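Local coordinates for protein hydrolase (Bacteroides thetaiotaomicron, PDB 2OBB) that binds magnesium and is probably a hydrolase of the haloacid dehalogenase (HAD) type, although its substrate is not known, at residues 4-10 against 41-47; 71-75 against 86-91; 30-34 against 63-67; 10-14 against 94-98; 18-22 against 49-53. One frame throughout, in Å; residues are numbered along the deposited sequence.

Contact 1: residues 4-10 against 41-47; sequences MTIAVDF and HRLILWS. With MG (magnesium ion), chain B.
I6 and V8 each accept one backbone bond from segment 41-47 and donate one to it, pairing the two central, parallel strands of a HAD-like Rossmannoid sheet. The straightest runs from I44 N to I6 O at 2.8 Å (N-H...O 171°); in the last, W46 N reaches V8 O from well above the carbonyl plane. The interior is tight on both faces. L45, with CG anti to the backbone N (chi1 -170°), brings CD1 to 3.4 Å from V8 O and on toward F10 CB, while A7 CB sits 3.9 Å from W46 CD1 on the other face. T5 CG2 meets I44 CD1 at 3.6 Å. At the N-terminal ends the packing gives way to water, one molecule being shared by T5 OG1 and R42 NH1. Selenomethionine M4 lies alongside H41, and M4 N donates to H41 ND1 at 2.9 Å. An apolar sheet thus delivers D9 to the C-terminal ends of its strands, where the carboxylate is fixed through both oxygens: OD2 binds magnesium at 2.1 Å and accepts from T13 OG1, while OD1 forms a salt bridge with K88 of the second subunit and shares a water with S47 OG, itself hydrogen-bonded to R49 N.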
# COMPACT_ATOMS: atom_id res chain seq x y z
N MSE A 4 6.81 -4.95 -14.14
CA MSE A 4 6.55 -5.01 -12.72
C MSE A 4 5.20 -5.65 -12.36
O MSE A 4 4.26 -5.63 -13.14
CB MSE A 4 6.60 -3.60 -12.13
CG MSE A 4 7.98 -2.93 -12.05
SE MSE A 4 7.80 -1.25 -10.99
CE MSE A 4 6.79 -0.16 -12.27
N THR A 5 5.11 -6.17 -11.15
CA THR A 5 3.85 -6.64 -10.61
C THR A 5 3.26 -5.53 -9.76
O THR A 5 3.83 -5.14 -8.75
CB THR A 5 4.08 -7.89 -9.76
OG1 THR A 5 4.73 -8.89 -10.54
CG2 THR A 5 2.75 -8.43 -9.22
N ILE A 6 2.11 -5.03 -10.17
CA ILE A 6 1.50 -3.85 -9.58
C ILE A 6 0.23 -4.28 -8.87
O ILE A 6 -0.65 -4.88 -9.52
CB ILE A 6 1.18 -2.84 -10.68
CG1 ILE A 6 2.47 -2.49 -11.46
CG2 ILE A 6 0.50 -1.61 -10.11
CD1 ILE A 6 2.27 -1.58 -12.61
N ALA A 7 0.13 -3.99 -7.56
CA ALA A 7 -1.10 -4.23 -6.81
C ALA A 7 -1.99 -3.01 -6.94
O ALA A 7 -1.54 -1.90 -6.67
CB ALA A 7 -0.78 -4.49 -5.36
N VAL A 8 -3.23 -3.19 -7.37
CA VAL A 8 -4.13 -2.05 -7.52
C VAL A 8 -5.37 -2.20 -6.66
O VAL A 8 -6.12 -3.19 -6.76
CB VAL A 8 -4.54 -1.78 -9.01
CG1 VAL A 8 -5.20 -0.35 -9.17
CG2 VAL A 8 -3.33 -1.92 -9.93
N ASP A 9 -5.60 -1.19 -5.84
CA ASP A 9 -6.80 -1.17 -5.01
C ASP A 9 -8.02 -0.94 -5.90
O ASP A 9 -7.89 -0.51 -7.04
CB ASP A 9 -6.66 -0.08 -3.97
CG ASP A 9 -7.89 0.09 -3.14
OD1 ASP A 9 -8.34 -0.90 -2.56
OD2 ASP A 9 -8.38 1.23 -3.03
N PHE A 10 -9.21 -1.25 -5.39
CA PHE A 10 -10.39 -1.01 -6.17
C PHE A 10 -11.12 0.26 -5.73
O PHE A 10 -11.09 1.27 -6.48
CB PHE A 10 -11.31 -2.23 -6.15
CG PHE A 10 -12.50 -2.10 -7.06
CD1 PHE A 10 -12.34 -2.02 -8.45
CD2 PHE A 10 -13.80 -2.09 -6.54
CE1 PHE A 10 -13.45 -1.92 -9.31
CE2 PHE A 10 -14.92 -1.99 -7.41
CZ PHE A 10 -14.74 -1.91 -8.78
N HIS A 41 3.38 -5.01 -17.71
CA HIS A 41 3.26 -5.05 -16.24
C HIS A 41 2.16 -6.05 -15.93
O HIS A 41 1.27 -6.26 -16.75
CB HIS A 41 2.96 -3.66 -15.65
CG HIS A 41 4.05 -2.66 -15.87
ND1 HIS A 41 5.30 -2.78 -15.29
CD2 HIS A 41 4.11 -1.56 -16.66
CE1 HIS A 41 6.07 -1.79 -15.70
NE2 HIS A 41 5.38 -1.04 -16.53
N ARG A 42 2.24 -6.66 -14.75
CA ARG A 42 1.17 -7.52 -14.28
C ARG A 42 0.33 -6.71 -13.31
O ARG A 42 0.91 -6.01 -12.49
CB ARG A 42 1.73 -8.73 -13.54
CG ARG A 42 2.36 -9.77 -14.41
CD ARG A 42 2.97 -10.85 -13.55
NE ARG A 42 3.41 -11.98 -14.36
CZ ARG A 42 3.98 -13.07 -13.89
NH1 ARG A 42 4.18 -13.23 -12.59
NH2 ARG A 42 4.34 -14.02 -14.72
N LEU A 43 -0.99 -6.80 -13.41
CA LEU A 43 -1.90 -6.16 -12.48
C LEU A 43 -2.53 -7.19 -11.57
O LEU A 43 -3.09 -8.17 -12.03
CB LEU A 43 -3.01 -5.39 -13.23
CG LEU A 43 -2.51 -4.42 -14.32
CD1 LEU A 43 -3.70 -3.65 -14.89
CD2 LEU A 43 -1.43 -3.48 -13.84
N ILE A 44 -2.44 -6.96 -10.28
CA ILE A 44 -3.12 -7.80 -9.32
C ILE A 44 -4.12 -6.94 -8.58
O ILE A 44 -3.76 -5.92 -8.02
CB ILE A 44 -2.14 -8.45 -8.31
CG1 ILE A 44 -1.15 -9.36 -9.05
CG2 ILE A 44 -2.89 -9.24 -7.24
CD1 ILE A 44 -0.23 -10.11 -8.10
N LEU A 45 -5.39 -7.34 -8.58
CA LEU A 45 -6.39 -6.66 -7.78
C LEU A 45 -6.12 -6.91 -6.30
O LEU A 45 -5.90 -8.06 -5.89
CB LEU A 45 -7.78 -7.08 -8.19
CG LEU A 45 -8.93 -6.25 -7.59
CD1 LEU A 45 -8.84 -4.76 -8.02
CD2 LEU A 45 -10.25 -6.89 -8.06
N TRP A 46 -6.11 -5.83 -5.52
CA TRP A 46 -5.74 -5.89 -4.10
C TRP A 46 -6.77 -5.10 -3.33
O TRP A 46 -6.66 -3.88 -3.22
CB TRP A 46 -4.35 -5.28 -3.93
CG TRP A 46 -3.60 -5.47 -2.63
CD1 TRP A 46 -2.80 -4.55 -2.05
CD2 TRP A 46 -3.55 -6.65 -1.77
NE1 TRP A 46 -2.25 -5.05 -0.90
CE2 TRP A 46 -2.69 -6.33 -0.70
CE3 TRP A 46 -4.14 -7.91 -1.81
CZ2 TRP A 46 -2.37 -7.25 0.32
CZ3 TRP A 46 -3.85 -8.82 -0.79
CH2 TRP A 46 -2.96 -8.48 0.27
N SER A 47 -7.77 -5.81 -2.81
CA SER A 47 -8.95 -5.22 -2.20
C SER A 47 -9.35 -5.96 -0.94
O SER A 47 -9.17 -7.17 -0.83
CB SER A 47 -10.10 -5.29 -3.20
OG SER A 47 -11.24 -4.65 -2.70
MG MG B . -9.50 2.32 -1.63
O HOH W 1 4.34 -11.43 -10.43
O HOH W 2 -11.21 -1.96 -2.68
O HOH W 3 -10.29 0.67 -0.79
O HOH W 4 -7.85 1.70 -0.44
O HOH W 5 -10.40 3.62 -0.22

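Contact 2: residues 71-75 against 86-91; sequences ANKDY and SRKLKA
The long loop that leaves edge strand 70-71 and returns to strand 93-95 of the HAD-like sheet is pinned here across its neck, D74 gripping the backbone at K90. The K90 N-H points at D74 OD1 over 2.8 Å, nearly straight at 165° and on the syn side of the carboxylate; a second, weak bond goes to OD2. The carboxylate also lies against aliphatic carbon, with OD2 3.4 Å from K90 CG and OD1 3.6 Å from L89 CD2. With CG anti to its carbonyl carbon (chi1 -69°), L89 sends that same methyl to 3.6 Å from K73 C, and the leucine goes on to pack against A7 and W46, joining the loop to the sheet. K88 leaves on another course, crossing to the metal site of the second subunit. K90 folds back at its last torsion, and its NZ donates to G84 O and weakly to S86 OG. NZ remains 4.0 Å from D74 OD2, and water 6 lies between them, donating to OD2 at 2.9 Å.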
# COMPACT_ATOMS: atom_id res chain seq x y z
N ALA A 71 -6.29 -11.89 -8.37
CA ALA A 71 -7.09 -11.14 -7.40
C ALA A 71 -6.77 -11.61 -5.98
O ALA A 71 -7.12 -12.74 -5.59
CB ALA A 71 -8.57 -11.32 -7.65
N ASN A 72 -6.12 -10.72 -5.23
CA ASN A 72 -5.79 -10.94 -3.82
C ASN A 72 -4.97 -12.20 -3.64
O ASN A 72 -5.00 -12.84 -2.58
CB ASN A 72 -7.06 -10.95 -2.94
CG ASN A 72 -7.82 -9.63 -2.99
OD1 ASN A 72 -7.27 -8.59 -3.37
ND2 ASN A 72 -9.09 -9.66 -2.60
N LYS A 73 -4.25 -12.57 -4.69
CA LYS A 73 -3.26 -13.62 -4.59
C LYS A 73 -2.02 -13.13 -5.32
O LYS A 73 -2.09 -12.17 -6.12
CB LYS A 73 -3.73 -14.91 -5.24
CG LYS A 73 -5.11 -15.41 -4.86
CD LYS A 73 -5.35 -16.74 -5.58
CE LYS A 73 -6.78 -17.20 -5.49
NZ LYS A 73 -7.28 -16.94 -4.12
N ASP A 74 -0.90 -13.78 -5.04
CA ASP A 74 0.36 -13.48 -5.71
C ASP A 74 0.41 -14.09 -7.10
O ASP A 74 1.18 -13.65 -7.96
CB ASP A 74 1.56 -13.92 -4.86
CG ASP A 74 1.97 -12.86 -3.87
OD1 ASP A 74 1.89 -11.67 -4.23
OD2 ASP A 74 2.34 -13.20 -2.73
N TYR A 75 -0.40 -15.12 -7.30
CA TYR A 75 -0.53 -15.78 -8.59
C TYR A 75 -1.79 -16.64 -8.56
O TYR A 75 -2.10 -17.24 -7.52
CB TYR A 75 0.73 -16.59 -8.95
CG TYR A 75 1.29 -17.44 -7.83
CD1 TYR A 75 0.81 -18.74 -7.62
CD2 TYR A 75 2.30 -16.97 -7.01
CE1 TYR A 75 1.33 -19.53 -6.61
CE2 TYR A 75 2.83 -17.75 -5.99
CZ TYR A 75 2.33 -19.03 -5.80
OH TYR A 75 2.82 -19.83 -4.79
N SER A 86 2.90 -15.39 2.01
CA SER A 86 2.83 -14.28 2.96
C SER A 86 1.43 -13.66 2.80
O SER A 86 0.87 -13.66 1.71
CB SER A 86 3.93 -13.26 2.69
OG SER A 86 3.75 -12.61 1.43
N ARG A 87 0.85 -13.13 3.87
CA ARG A 87 -0.45 -12.50 3.76
C ARG A 87 -0.42 -11.25 2.86
O ARG A 87 -1.30 -11.05 2.02
CB ARG A 87 -1.01 -12.18 5.14
CG ARG A 87 -2.46 -11.81 5.11
CD ARG A 87 -3.01 -11.61 6.50
NE ARG A 87 -4.19 -10.77 6.44
CZ ARG A 87 -5.02 -10.55 7.45
NH1 ARG A 87 -4.81 -11.10 8.63
NH2 ARG A 87 -6.06 -9.76 7.29
N LYS A 88 0.62 -10.42 3.02
CA LYS A 88 0.80 -9.24 2.18
C LYS A 88 1.32 -9.69 0.80
O LYS A 88 2.23 -10.52 0.73
CB LYS A 88 1.79 -8.28 2.86
CG LYS A 88 1.98 -6.95 2.17
CD LYS A 88 2.99 -6.08 2.92
CE LYS A 88 3.32 -4.80 2.16
NZ LYS A 88 4.58 -4.14 2.66
N LEU A 89 0.76 -9.15 -0.27
CA LEU A 89 1.25 -9.44 -1.62
C LEU A 89 2.73 -9.13 -1.79
O LEU A 89 3.26 -8.20 -1.16
CB LEU A 89 0.50 -8.62 -2.66
CG LEU A 89 -0.97 -8.94 -2.90
CD1 LEU A 89 -1.44 -8.21 -4.14
CD2 LEU A 89 -1.23 -10.45 -2.99
N LYS A 90 3.38 -9.88 -2.66
CA LYS A 90 4.77 -9.60 -2.97
C LYS A 90 4.95 -8.62 -4.13
O LYS A 90 6.05 -8.50 -4.67
CB LYS A 90 5.52 -10.91 -3.24
CG LYS A 90 5.41 -11.85 -2.07
CD LYS A 90 6.53 -12.90 -2.07
CE LYS A 90 6.62 -13.59 -0.74
NZ LYS A 90 5.51 -14.55 -0.63
N ALA A 91 3.89 -7.89 -4.49
CA ALA A 91 3.94 -6.89 -5.56
C ALA A 91 5.17 -5.96 -5.54
O ALA A 91 5.72 -5.68 -4.48
CB ALA A 91 2.69 -6.06 -5.53
O HOH W 6 3.01 -15.97 -2.09

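Contact 3: residues 30-34 against 63-67; sequences VETLK and ARGLE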
# COMPACT_ATOMS: atom_id res chain seq x y z
N VAL A 30 -9.23 2.64 -15.93
CA VAL A 30 -9.21 1.37 -16.68
C VAL A 30 -8.30 1.41 -17.93
O VAL A 30 -7.42 0.55 -18.15
CB VAL A 30 -10.61 0.96 -17.12
CG1 VAL A 30 -10.50 -0.22 -18.07
CG2 VAL A 30 -11.46 0.60 -15.92
N GLU A 31 -8.51 2.42 -18.74
CA GLU A 31 -7.60 2.68 -19.82
C GLU A 31 -6.11 2.75 -19.42
O GLU A 31 -5.26 2.25 -20.14
CB GLU A 31 -8.06 3.95 -20.51
CG GLU A 31 -7.02 4.63 -21.32
CD GLU A 31 -7.58 5.84 -22.01
OE1 GLU A 31 -8.84 5.87 -22.20
OE2 GLU A 31 -6.78 6.76 -22.34
N THR A 32 -5.78 3.39 -18.29
CA THR A 32 -4.37 3.58 -17.91
C THR A 32 -3.78 2.23 -17.49
O THR A 32 -2.63 1.89 -17.80
CB THR A 32 -4.19 4.67 -16.77
OG1 THR A 32 -4.74 5.93 -17.22
CG2 THR A 32 -2.71 4.89 -16.40
N LEU A 33 -4.61 1.46 -16.80
CA LEU A 33 -4.21 0.16 -16.35
C LEU A 33 -3.99 -0.75 -17.57
O LEU A 33 -2.99 -1.47 -17.64
CB LEU A 33 -5.25 -0.42 -15.37
CG LEU A 33 -5.26 0.16 -13.95
CD1 LEU A 33 -6.51 -0.30 -13.14
CD2 LEU A 33 -3.97 -0.19 -13.21
N LYS A 34 -4.89 -0.68 -18.55
CA LYS A 34 -4.71 -1.48 -19.77
C LYS A 34 -3.44 -1.07 -20.48
O LYS A 34 -2.68 -1.91 -20.95
CB LYS A 34 -5.90 -1.40 -20.69
CG LYS A 34 -7.02 -2.35 -20.26
CD LYS A 34 -8.38 -1.74 -20.45
CE LYS A 34 -8.87 -1.76 -21.88
NZ LYS A 34 -10.19 -1.03 -22.01
N ALA A 63 -15.93 -6.41 -17.76
CA ALA A 63 -16.86 -5.79 -18.72
C ALA A 63 -16.27 -4.58 -19.45
O ALA A 63 -16.78 -4.17 -20.49
CB ALA A 63 -18.15 -5.42 -18.02
N ARG A 64 -15.21 -4.01 -18.89
CA ARG A 64 -14.51 -2.88 -19.49
C ARG A 64 -13.20 -3.37 -20.11
O ARG A 64 -12.31 -2.59 -20.46
CB ARG A 64 -14.28 -1.81 -18.42
CG ARG A 64 -15.53 -0.93 -18.21
CD ARG A 64 -15.70 -0.39 -16.80
NE ARG A 64 -17.03 0.19 -16.63
CZ ARG A 64 -18.11 -0.49 -16.22
NH1 ARG A 64 -18.02 -1.78 -15.92
NH2 ARG A 64 -19.29 0.12 -16.12
N GLY A 65 -13.10 -4.69 -20.25
CA GLY A 65 -11.93 -5.31 -20.85
C GLY A 65 -10.69 -5.23 -20.00
O GLY A 65 -9.58 -5.24 -20.53
N LEU A 66 -10.88 -5.11 -18.68
CA LEU A 66 -9.76 -5.16 -17.73
C LEU A 66 -9.79 -6.46 -16.94
O LEU A 66 -10.73 -6.73 -16.17
CB LEU A 66 -9.73 -3.92 -16.80
CG LEU A 66 -8.78 -3.93 -15.60
CD1 LEU A 66 -7.28 -4.11 -16.00
CD2 LEU A 66 -8.98 -2.66 -14.73
N GLU A 67 -8.74 -7.25 -17.15
CA GLU A 67 -8.60 -8.58 -16.55
C GLU A 67 -7.28 -8.65 -15.83
O GLU A 67 -6.26 -8.19 -16.35
CB GLU A 67 -8.69 -9.66 -17.64
CG GLU A 67 -9.73 -10.70 -17.34
CD GLU A 67 -10.34 -11.34 -18.59
OE1 GLU A 67 -9.59 -11.76 -19.52
OE2 GLU A 67 -11.60 -11.44 -18.64
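A lysine amine holding the carbonyl of a helix end is the unusual feature here: K34 NZ donates to R64 O at 3.1 Å, where a Schellman motif closes helix 51-62. G65, at positive phi (70°), is the C-prime residue of that motif, with its N bonded to R62 O and L66 N to C61 O. The turn tips R64 O toward helix 29-38, and the amine comes almost straight down on it, with a C=O...N angle of 165°. K34 does not reach out as an extended chain. It bends at chi2 and again at chi3 (78°), which lays CD against G65 O at 3.7 Å before NZ arrives at the neighbouring carbonyl, so the methylenes cover one peptide oxygen while the amine grips the other. Beneath this polar rim the contact is apolar and buried. V30 points CG1 into the turn, 3.8 Å from R64 O and 4.0 Å from L66 CB. L66 points toward helix 29-38 and also touches L43 of the sheet and C61, while R64 turns its guanidinium back onto W60, whose O accepts from NH1. The arrangement joins two helices that pack on the same face of the Rossmannoid sheet to each other and to the strand they flank. On the buried side, L33 CD1 meets L66 CD2 methyl to methyl at 3.8 Å.

Contact 4: residues 10-14 against 94-98; sequences FDGTI and FIDDR. With MG (magnesium ion), chain B.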
# COMPACT_ATOMS: atom_id res chain seq x y z
N PHE A 10 -9.21 -1.25 -5.39
CA PHE A 10 -10.39 -1.01 -6.17
C PHE A 10 -11.12 0.26 -5.73
O PHE A 10 -11.09 1.27 -6.48
CB PHE A 10 -11.31 -2.23 -6.15
CG PHE A 10 -12.50 -2.10 -7.06
CD1 PHE A 10 -12.34 -2.02 -8.45
CD2 PHE A 10 -13.80 -2.09 -6.54
CE1 PHE A 10 -13.45 -1.92 -9.31
CE2 PHE A 10 -14.92 -1.99 -7.41
CZ PHE A 10 -14.74 -1.91 -8.78
N ASP A 11 -11.78 0.23 -4.56
CA ASP A 11 -12.60 1.37 -4.13
C ASP A 11 -11.78 2.62 -3.76
O ASP A 11 -10.88 2.57 -2.90
CB ASP A 11 -13.51 1.00 -2.96
CG ASP A 11 -14.32 -0.24 -3.23
OD1 ASP A 11 -15.38 -0.15 -3.89
OD2 ASP A 11 -13.90 -1.32 -2.76
N GLY A 12 -12.12 3.73 -4.41
CA GLY A 12 -11.40 4.99 -4.21
C GLY A 12 -10.20 5.11 -5.13
O GLY A 12 -9.56 6.16 -5.18
N THR A 13 -9.88 4.03 -5.84
CA THR A 13 -8.71 3.96 -6.69
C THR A 13 -9.06 3.81 -8.17
O THR A 13 -8.60 4.58 -8.99
CB THR A 13 -7.78 2.79 -6.27
OG1 THR A 13 -7.44 2.94 -4.89
CG2 THR A 13 -6.48 2.77 -7.11
N ILE A 14 -9.84 2.77 -8.50
CA ILE A 14 -10.32 2.53 -9.85
C ILE A 14 -11.73 3.16 -10.01
O ILE A 14 -12.07 3.67 -11.10
CB ILE A 14 -10.36 0.99 -10.17
CG1 ILE A 14 -8.94 0.39 -10.22
CG2 ILE A 14 -11.08 0.70 -11.50
CD1 ILE A 14 -8.91 -1.10 -10.45
N PHE A 94 2.45 -0.58 -5.27
CA PHE A 94 1.10 -0.52 -4.75
C PHE A 94 0.43 0.80 -5.18
O PHE A 94 0.95 1.89 -4.97
CB PHE A 94 1.11 -0.64 -3.23
CG PHE A 94 1.60 -1.98 -2.73
CD1 PHE A 94 2.96 -2.22 -2.55
CD2 PHE A 94 0.70 -2.99 -2.45
CE1 PHE A 94 3.42 -3.46 -2.07
CE2 PHE A 94 1.14 -4.26 -1.96
CZ PHE A 94 2.49 -4.48 -1.76
N ILE A 95 -0.73 0.68 -5.80
CA ILE A 95 -1.51 1.85 -6.15
C ILE A 95 -2.75 1.74 -5.30
O ILE A 95 -3.56 0.82 -5.48
CB ILE A 95 -1.88 1.86 -7.66
CG1 ILE A 95 -0.60 1.78 -8.51
CG2 ILE A 95 -2.73 3.13 -8.01
CD1 ILE A 95 -0.85 1.68 -10.01
N ASP A 96 -2.90 2.69 -4.37
CA ASP A 96 -3.95 2.63 -3.37
C ASP A 96 -4.33 4.05 -2.90
O ASP A 96 -3.46 4.87 -2.57
CB ASP A 96 -3.42 1.84 -2.19
CG ASP A 96 -4.50 1.25 -1.34
OD1 ASP A 96 -5.41 2.05 -1.01
OD2 ASP A 96 -4.38 0.03 -0.95
N ASP A 97 -5.62 4.35 -2.86
CA ASP A 97 -5.99 5.74 -2.50
C ASP A 97 -5.70 6.00 -1.03
O ASP A 97 -5.70 7.14 -0.61
CB ASP A 97 -7.44 6.04 -2.82
CG ASP A 97 -8.39 5.18 -2.02
OD1 ASP A 97 -8.26 3.94 -2.08
OD2 ASP A 97 -9.26 5.74 -1.31
N ARG A 98 -5.42 4.95 -0.27
CA ARG A 98 -5.07 5.11 1.16
C ARG A 98 -3.57 5.11 1.41
O ARG A 98 -3.14 5.13 2.55
CB ARG A 98 -5.75 4.07 2.03
CG ARG A 98 -7.26 4.18 1.96
CD ARG A 98 -7.90 3.16 2.89
NE ARG A 98 -9.33 3.04 2.69
CZ ARG A 98 -10.18 2.55 3.59
NH1 ARG A 98 -9.75 2.11 4.78
NH2 ARG A 98 -11.46 2.50 3.30
MG MG B . -9.50 2.32 -1.63
O HOH W 4 -7.85 1.70 -0.44
O HOH W 5 -10.40 3.62 -0.22
O HOH W 3 -10.29 0.67 -0.79
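D11 and D97 meet on magnesium: the backbone O of D11 binds at 1.9 Å and the carboxylate OD1 of D97 at 2.1 Å. These two oxygens lie 3.1 Å apart without a bond between them, held together by the metal. D9 OD2 and waters 3, 4 and 5 bring the ligands to six. D97 carries OD1 to the ion with CG between its backbone N and carbonyl carbon (chi1 63°), a crowded position. The two backbones come close here, and D97 CB lies 3.2 Å from G12 O. In the next shell, water 5 donates to D97 OD2 and accepts from R98 NE, and water 4 donates to D96 OD1. The spacing of D9, D11 and T13 fits the DxDx(T/V) motif of the HAD superfamily, in which the second aspartate commonly serves as a general acid-base; here its side chain is turned from the metal to a salt bridge with R49. T13 OG1, besides its bond to D9, accepts from D97 N at 3.1 Å (N-H...O 136°). Further out, D96 OD1 takes the N-H of R98 in an Asx turn, while its OD2 forms a salt bridge with K88 of the second subunit. The T13 methyl CG2 rests 3.9 Å from I95 CG2, and I95 itself leans on W106.

Contact 5: residues 18-22 against 49-53; sequences RYPRI and REGEL
This is a surface contact at the rim of the HAD-like metal site, where the loop between strand 5-8 and helix 29-38 closes over the start of helix 51-62. R49 is its buried centre. Extended from CG to NE, its chain runs past Y19 in the opposite direction, and the phenol ring stands nearly upright on the guanidinium (planes 80° apart), with CD2 over one guanidinium face. Farther back along the arginine, R49 CG lies in the plane of the ring, 3.8 Å from Y19 CE2. The guanidinium is held by several partners: R49 NH1 donates to L53 O, which lies in the guanidinium plane, at 2.9 Å, NH2 forms a salt bridge to the metal-site residue D11, and a weak bond runs from NH2 to R21 O. P20, which follows a cis peptide bond, sends its O to water 8, which NH1 also holds. L53 touches the loop with both methyls, CD2 lying 3.6 Å from P20 O and CD1 3.5 Å from Y19 OH.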
# COMPACT_ATOMS: atom_id res chain seq x y z
N ARG A 18 -17.84 3.81 -3.17
CA ARG A 18 -19.25 3.67 -2.82
C ARG A 18 -19.58 2.31 -2.18
O ARG A 18 -20.74 1.87 -2.20
CB ARG A 18 -20.13 3.92 -4.04
CG ARG A 18 -20.10 5.33 -4.57
CD ARG A 18 -20.63 6.33 -3.54
NE ARG A 18 -20.67 7.68 -4.10
CZ ARG A 18 -19.61 8.48 -4.24
NH1 ARG A 18 -19.77 9.68 -4.78
NH2 ARG A 18 -18.39 8.09 -3.85
N TYR A 19 -18.56 1.66 -1.62
CA TYR A 19 -18.67 0.32 -1.02
C TYR A 19 -19.79 0.25 -0.01
O TYR A 19 -19.89 1.16 0.82
CB TYR A 19 -17.38 0.01 -0.30
CG TYR A 19 -17.32 -1.35 0.35
CD1 TYR A 19 -17.87 -1.58 1.61
CD2 TYR A 19 -16.64 -2.39 -0.28
CE1 TYR A 19 -17.78 -2.84 2.22
CE2 TYR A 19 -16.53 -3.64 0.31
CZ TYR A 19 -17.09 -3.87 1.56
OH TYR A 19 -16.96 -5.12 2.12
N PRO A 20 -20.60 -0.84 -0.00
CA PRO A 20 -20.56 -2.10 -0.77
C PRO A 20 -20.93 -1.98 -2.26
O PRO A 20 -20.79 -2.95 -3.00
CB PRO A 20 -21.61 -2.98 -0.06
CG PRO A 20 -22.56 -2.00 0.53
CD PRO A 20 -21.72 -0.82 0.96
N ARG A 21 -21.40 -0.82 -2.69
CA ARG A 21 -21.74 -0.60 -4.10
C ARG A 21 -20.48 -0.23 -4.88
O ARG A 21 -19.40 -0.10 -4.30
CB ARG A 21 -22.80 0.49 -4.20
CG ARG A 21 -24.03 0.18 -3.35
CD ARG A 21 -25.01 1.36 -3.26
NE ARG A 21 -25.55 1.70 -4.59
CZ ARG A 21 -25.14 2.72 -5.35
NH1 ARG A 21 -24.17 3.55 -4.93
NH2 ARG A 21 -25.70 2.92 -6.55
N ILE A 22 -20.62 -0.08 -6.20
CA ILE A 22 -19.48 0.29 -7.05
C ILE A 22 -19.68 1.71 -7.56
O ILE A 22 -20.73 2.02 -8.09
CB ILE A 22 -19.28 -0.68 -8.22
CG1 ILE A 22 -19.09 -2.11 -7.71
CG2 ILE A 22 -18.05 -0.25 -9.03
CD1 ILE A 22 -19.09 -3.20 -8.81
N ARG A 49 -12.26 -6.39 -0.43
CA ARG A 49 -13.35 -7.19 -1.02
C ARG A 49 -12.98 -8.69 -1.07
O ARG A 49 -11.87 -9.06 -1.51
CB ARG A 49 -13.71 -6.69 -2.42
CG ARG A 49 -14.49 -5.37 -2.45
CD ARG A 49 -14.69 -4.81 -3.87
NE ARG A 49 -15.43 -3.54 -3.89
CZ ARG A 49 -16.72 -3.40 -4.21
NH1 ARG A 49 -17.46 -4.46 -4.55
NH2 ARG A 49 -17.28 -2.19 -4.18
N GLU A 50 -13.90 -9.53 -0.61
CA GLU A 50 -13.85 -11.00 -0.72
C GLU A 50 -15.24 -11.54 -1.17
O GLU A 50 -16.25 -10.85 -1.05
CB GLU A 50 -13.51 -11.66 0.63
CG GLU A 50 -12.25 -11.16 1.36
CD GLU A 50 -10.92 -11.72 0.79
OE1 GLU A 50 -10.90 -12.37 -0.30
OE2 GLU A 50 -9.89 -11.48 1.45
N GLY A 51 -15.28 -12.78 -1.65
CA GLY A 51 -16.57 -13.40 -2.01
C GLY A 51 -17.27 -12.64 -3.11
O GLY A 51 -16.60 -12.09 -4.02
N GLU A 52 -18.59 -12.57 -3.05
CA GLU A 52 -19.37 -11.96 -4.14
C GLU A 52 -19.13 -10.46 -4.35
O GLU A 52 -19.36 -9.95 -5.45
CB GLU A 52 -20.87 -12.29 -4.02
CG GLU A 52 -21.28 -13.68 -4.58
CD GLU A 52 -21.44 -13.71 -6.11
OE1 GLU A 52 -22.59 -13.64 -6.59
OE2 GLU A 52 -20.43 -13.79 -6.84
N LEU A 53 -18.65 -9.75 -3.32
CA LEU A 53 -18.25 -8.35 -3.49
C LEU A 53 -16.96 -8.20 -4.30
O LEU A 53 -16.80 -7.24 -5.06
CB LEU A 53 -18.13 -7.64 -2.15
CG LEU A 53 -19.47 -7.33 -1.47
CD1 LEU A 53 -19.23 -6.70 -0.09
CD2 LEU A 53 -20.36 -6.45 -2.35
O HOH W 7 -16.24 -7.62 1.11
O HOH W 8 -20.27 -4.25 -5.18

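From the N terminus, strand 5-8 pairs with strand 42-45 in contact 1, closing the beta-alpha-beta unit around helix 29-38. Contact 4 follows at once, sharing F10, and closes the longest loop, bringing 10-14 to the end of strand 93-95; it crosses contact 1 and meets it at the magnesium. Contacts 5, 3 and 2 all nest inside that loop. Contact 5 ties the loop at 18-22 to the start of helix 51-62, and contact 3 ties helix 29-38 to that helix's end. Contacts 5 and 3 cross each other and contact 1. Contact 2 comes last, in series, closing the loop between strands 70-71 and 93-95.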